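Local coordinates for protein gene product PA4716 (Pseudomonas aeruginosa, PDB 1U0K) that is of unknown function but belongs to the PhzF family and is probably an isomerase, a predicted epimerase, at residues 9-14 with 275-280. Sequence-based numbering, arbitrary orientation.
Sequences QLDVFA and QLLARA
A classic beta bulge marks the antiparallel pairing of strands 6-12 and 267-282: Leu277 and Ala278 both face Gln9. Gln9 O takes Leu277 N at 2.8 Å and a weak bond from Ala278 N at 3.3 Å, while Gln9 N returns a bond to Ala278 O. Beyond the bulge the pairing is regular, with Asp11 and Gln275 exchanging two backbone bonds. Between that pair and the bulge, Leu10 and Leu276 form the non-hydrogen-bonded pair; their side chains lie side by side, pointing the same way, CG to CG at 4.0 Å, and Leu276 rests on Leu85 and His88 of helix 78-90. On the other face Leu277 crosses Asp11 at about a right angle, and both its methyls approach Asp11 OD2 from the same side, CD2 at 3.3 Å; OD2 also takes a weak hydrogen bond from Leu18 N. Where the first strand has ended, Gln275 still holds the chain: with CG anti to its carbonyl carbon (chi1 -53°) and the chain bent at chi2, its NE2 reaches Ala14 O at 2.9 Å. Ala14 O lies close to the plane of the Gln275 amide, while NE2 is tilted 26° from the Ala14 carbonyl plane; OE1 bonds Ser116 OG. Gln9 turns its amide away from the partner strand, and NE2 bonds Gln46 OE1 of its own chain and Glu43 OE2 of the second subunit. Residues 278-280 also pair antiparallel with a strand of that subunit, giving a bulged beta sheet continued across a dimer interface.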
ATOM      1  N   GLN A   9      11.612  -8.323  -3.357  1.00  9.13           N
ATOM      2  CA  GLN A   9      11.306  -6.905  -3.379  1.00  9.64           C
ATOM      3  C   GLN A   9      12.348  -6.207  -4.233  1.00  9.72           C
ATOM      4  O   GLN A   9      13.534  -6.333  -3.990  1.00  9.70           O
ATOM      5  CB  GLN A   9      11.309  -6.334  -1.947  1.00  9.92           C
ATOM      6  CG  GLN A   9      11.070  -4.841  -1.856  1.00 10.68           C
ATOM      7  CD  GLN A   9       9.695  -4.411  -2.328  1.00 10.81           C
ATOM      8  OE1 GLN A   9       8.756  -5.213  -2.353  1.00 11.51           O
ATOM      9  NE2 GLN A   9       9.577  -3.148  -2.714  1.00 10.45           N
ATOM     10  N   LEU A  10      11.890  -5.526  -5.276  1.00  9.30           N
ATOM     11  CA  LEU A  10      12.742  -4.819  -6.225  1.00 10.09           C
ATOM     12  C   LEU A  10      12.284  -3.377  -6.347  1.00 10.20           C
ATOM     13  O   LEU A  10      11.136  -3.065  -6.067  1.00 10.14           O
ATOM     14  CB  LEU A  10      12.630  -5.457  -7.620  1.00 10.42           C
ATOM     15  CG  LEU A  10      13.421  -6.727  -7.908  1.00 12.35           C
ATOM     16  CD1 LEU A  10      12.976  -7.890  -7.084  1.00 13.76           C
ATOM     17  CD2 LEU A  10      13.304  -7.068  -9.385  1.00 13.21           C
ATOM     18  N   ASP A  11      13.177  -2.514  -6.809  1.00 10.20           N
ATOM     19  CA  ASP A  11      12.792  -1.186  -7.273  1.00 10.86           C
ATOM     20  C   ASP A  11      13.074  -1.055  -8.754  1.00 10.94           C
ATOM     21  O   ASP A  11      14.162  -1.391  -9.210  1.00 11.75           O
ATOM     22  CB  ASP A  11      13.580  -0.119  -6.537  1.00 11.19           C
ATOM     23  CG  ASP A  11      13.148   0.030  -5.118  1.00 13.04           C
ATOM     24  OD1 ASP A  11      11.942  -0.164  -4.823  1.00 13.05           O
ATOM     25  OD2 ASP A  11      13.953   0.334  -4.225  1.00 12.68           O
ATOM     26  N   VAL A  12      12.093  -0.542  -9.489  1.00 11.79           N
ATOM     27  CA  VAL A  12      12.206  -0.360 -10.934  1.00 12.70           C
ATOM     28  C   VAL A  12      12.239   1.140 -11.252  1.00 13.45           C
ATOM     29  O   VAL A  12      11.560   1.942 -10.593  1.00 13.79           O
ATOM     30  CB  VAL A  12      11.030  -1.035 -11.663  1.00 12.87           C
ATOM     31  CG1 VAL A  12      11.194  -0.920 -13.190  1.00 13.15           C
ATOM     32  CG2 VAL A  12      10.896  -2.505 -11.246  1.00 14.10           C
ATOM     33  N   PHE A  13      13.019   1.498 -12.271  1.00 13.77           N
ATOM     34  CA  PHE A  13      13.362   2.897 -12.576  1.00 14.77           C
ATOM     35  C   PHE A  13      14.128   3.515 -11.405  1.00 15.67           C
ATOM     36  O   PHE A  13      13.821   4.621 -10.938  1.00 16.50           O
ATOM     37  CB  PHE A  13      12.124   3.718 -12.940  1.00 14.65           C
ATOM     38  CG  PHE A  13      11.322   3.142 -14.084  1.00 14.79           C
ATOM     39  CD1 PHE A  13      10.005   2.744 -13.895  1.00 13.37           C
ATOM     40  CD2 PHE A  13      11.876   3.010 -15.346  1.00 14.11           C
ATOM     41  CE1 PHE A  13       9.258   2.228 -14.932  1.00 16.28           C
ATOM     42  CE2 PHE A  13      11.127   2.489 -16.399  1.00 15.27           C
ATOM     43  CZ  PHE A  13       9.821   2.100 -16.192  1.00 14.68           C
ATOM     44  N   ALA A  14      15.148   2.787 -10.962  1.00 16.48           N
ATOM     45  CA  ALA A  14      15.875   3.067  -9.730  1.00 17.13           C
ATOM     46  C   ALA A  14      17.356   2.784  -9.936  1.00 18.15           C
ATOM     47  O   ALA A  14      17.755   1.648 -10.191  1.00 17.36           O
ATOM     48  CB  ALA A  14      15.315   2.199  -8.583  1.00 16.68           C
ATOM     49  N   GLN A 275      16.928  -2.385  -9.119  1.00 11.41           N
ATOM     50  CA  GLN A 275      17.675  -2.831  -7.957  1.00 11.84           C
ATOM     51  C   GLN A 275      16.922  -3.941  -7.244  1.00 11.85           C
ATOM     52  O   GLN A 275      15.705  -3.900  -7.157  1.00 12.35           O
ATOM     53  CB  GLN A 275      17.858  -1.674  -6.976  1.00 12.39           C
ATOM     54  CG  GLN A 275      18.449  -0.424  -7.593  1.00 13.77           C
ATOM     55  CD  GLN A 275      19.803  -0.656  -8.252  1.00 16.15           C
ATOM     56  OE1 GLN A 275      20.684  -1.303  -7.683  1.00 19.35           O
ATOM     57  NE2 GLN A 275      19.966  -0.127  -9.452  1.00 18.47           N
ATOM     58  N   LEU A 276      17.658  -4.903  -6.702  1.00 11.79           N
ATOM     59  CA  LEU A 276      17.088  -5.981  -5.902  1.00 12.11           C
ATOM     60  C   LEU A 276      17.329  -5.668  -4.421  1.00 11.91           C
ATOM     61  O   LEU A 276      18.463  -5.444  -4.008  1.00 12.56           O
ATOM     62  CB  LEU A 276      17.723  -7.312  -6.279  1.00 12.52           C
ATOM     63  CG  LEU A 276      17.173  -8.054  -7.495  1.00 15.07           C
ATOM     64  CD1 LEU A 276      17.345  -7.244  -8.759  1.00 17.22           C
ATOM     65  CD2 LEU A 276      17.873  -9.399  -7.622  1.00 17.14           C
ATOM     66  N   LEU A 277      16.261  -5.629  -3.639  1.00 11.15           N
ATOM     67  CA  LEU A 277      16.334  -5.189  -2.240  1.00 11.44           C
ATOM     68  C   LEU A 277      16.256  -6.301  -1.200  1.00 11.08           C
ATOM     69  O   LEU A 277      16.923  -6.207  -0.170  1.00 11.03           O
ATOM     70  CB  LEU A 277      15.223  -4.182  -1.952  1.00 11.68           C
ATOM     71  CG  LEU A 277      15.519  -2.722  -2.290  1.00 15.01           C
ATOM     72  CD1 LEU A 277      15.806  -2.472  -3.754  1.00 16.79           C
ATOM     73  CD2 LEU A 277      14.352  -1.869  -1.814  1.00 16.92           C
ATOM     74  N   ALA A 278      15.420  -7.310  -1.427  1.00  9.97           N
ATOM     75  CA  ALA A 278      15.180  -8.360  -0.436  1.00  9.75           C
ATOM     76  C   ALA A 278      14.697  -9.636  -1.086  1.00  9.48           C
ATOM     77  O   ALA A 278      14.005  -9.613  -2.112  1.00  9.65           O
ATOM     78  CB  ALA A 278      14.156  -7.907   0.593  1.00  9.97           C
ATOM     79  N   ARG A 279      15.076 -10.756  -0.493  1.00  9.14           N
ATOM     80  CA  ARG A 279      14.618 -12.080  -0.864  1.00  9.35           C
ATOM     81  C   ARG A 279      13.841 -12.659   0.320  1.00  9.95           C
ATOM     82  O   ARG A 279      14.397 -12.800   1.408  1.00 10.24           O
ATOM     83  CB  ARG A 279      15.819 -12.991  -1.169  1.00 10.33           C
ATOM     84  CG  ARG A 279      15.465 -14.410  -1.575  1.00 12.73           C
ATOM     85  CD  ARG A 279      16.672 -15.351  -1.652  1.00 16.41           C
ATOM     86  NE  ARG A 279      17.273 -15.523  -0.327  1.00 20.81           N
ATOM     87  CZ  ARG A 279      18.476 -15.086   0.038  1.00 24.02           C
ATOM     88  NH1 ARG A 279      19.259 -14.422  -0.806  1.00 24.98           N
ATOM     89  NH2 ARG A 279      18.895 -15.299   1.283  1.00 25.73           N
ATOM     90  N   ALA A 280      12.588 -13.026   0.095  1.00  8.73           N
ATOM     91  CA  ALA A 280      11.698 -13.508   1.145  1.00  9.13           C
ATOM     92  C   ALA A 280      11.336 -14.967   0.919  1.00  9.44           C
ATOM     93  O   ALA A 280      10.964 -15.357  -0.185  1.00 11.58           O
ATOM     94  CB  ALA A 280      10.437 -12.667   1.191  1.00  8.79           C
TER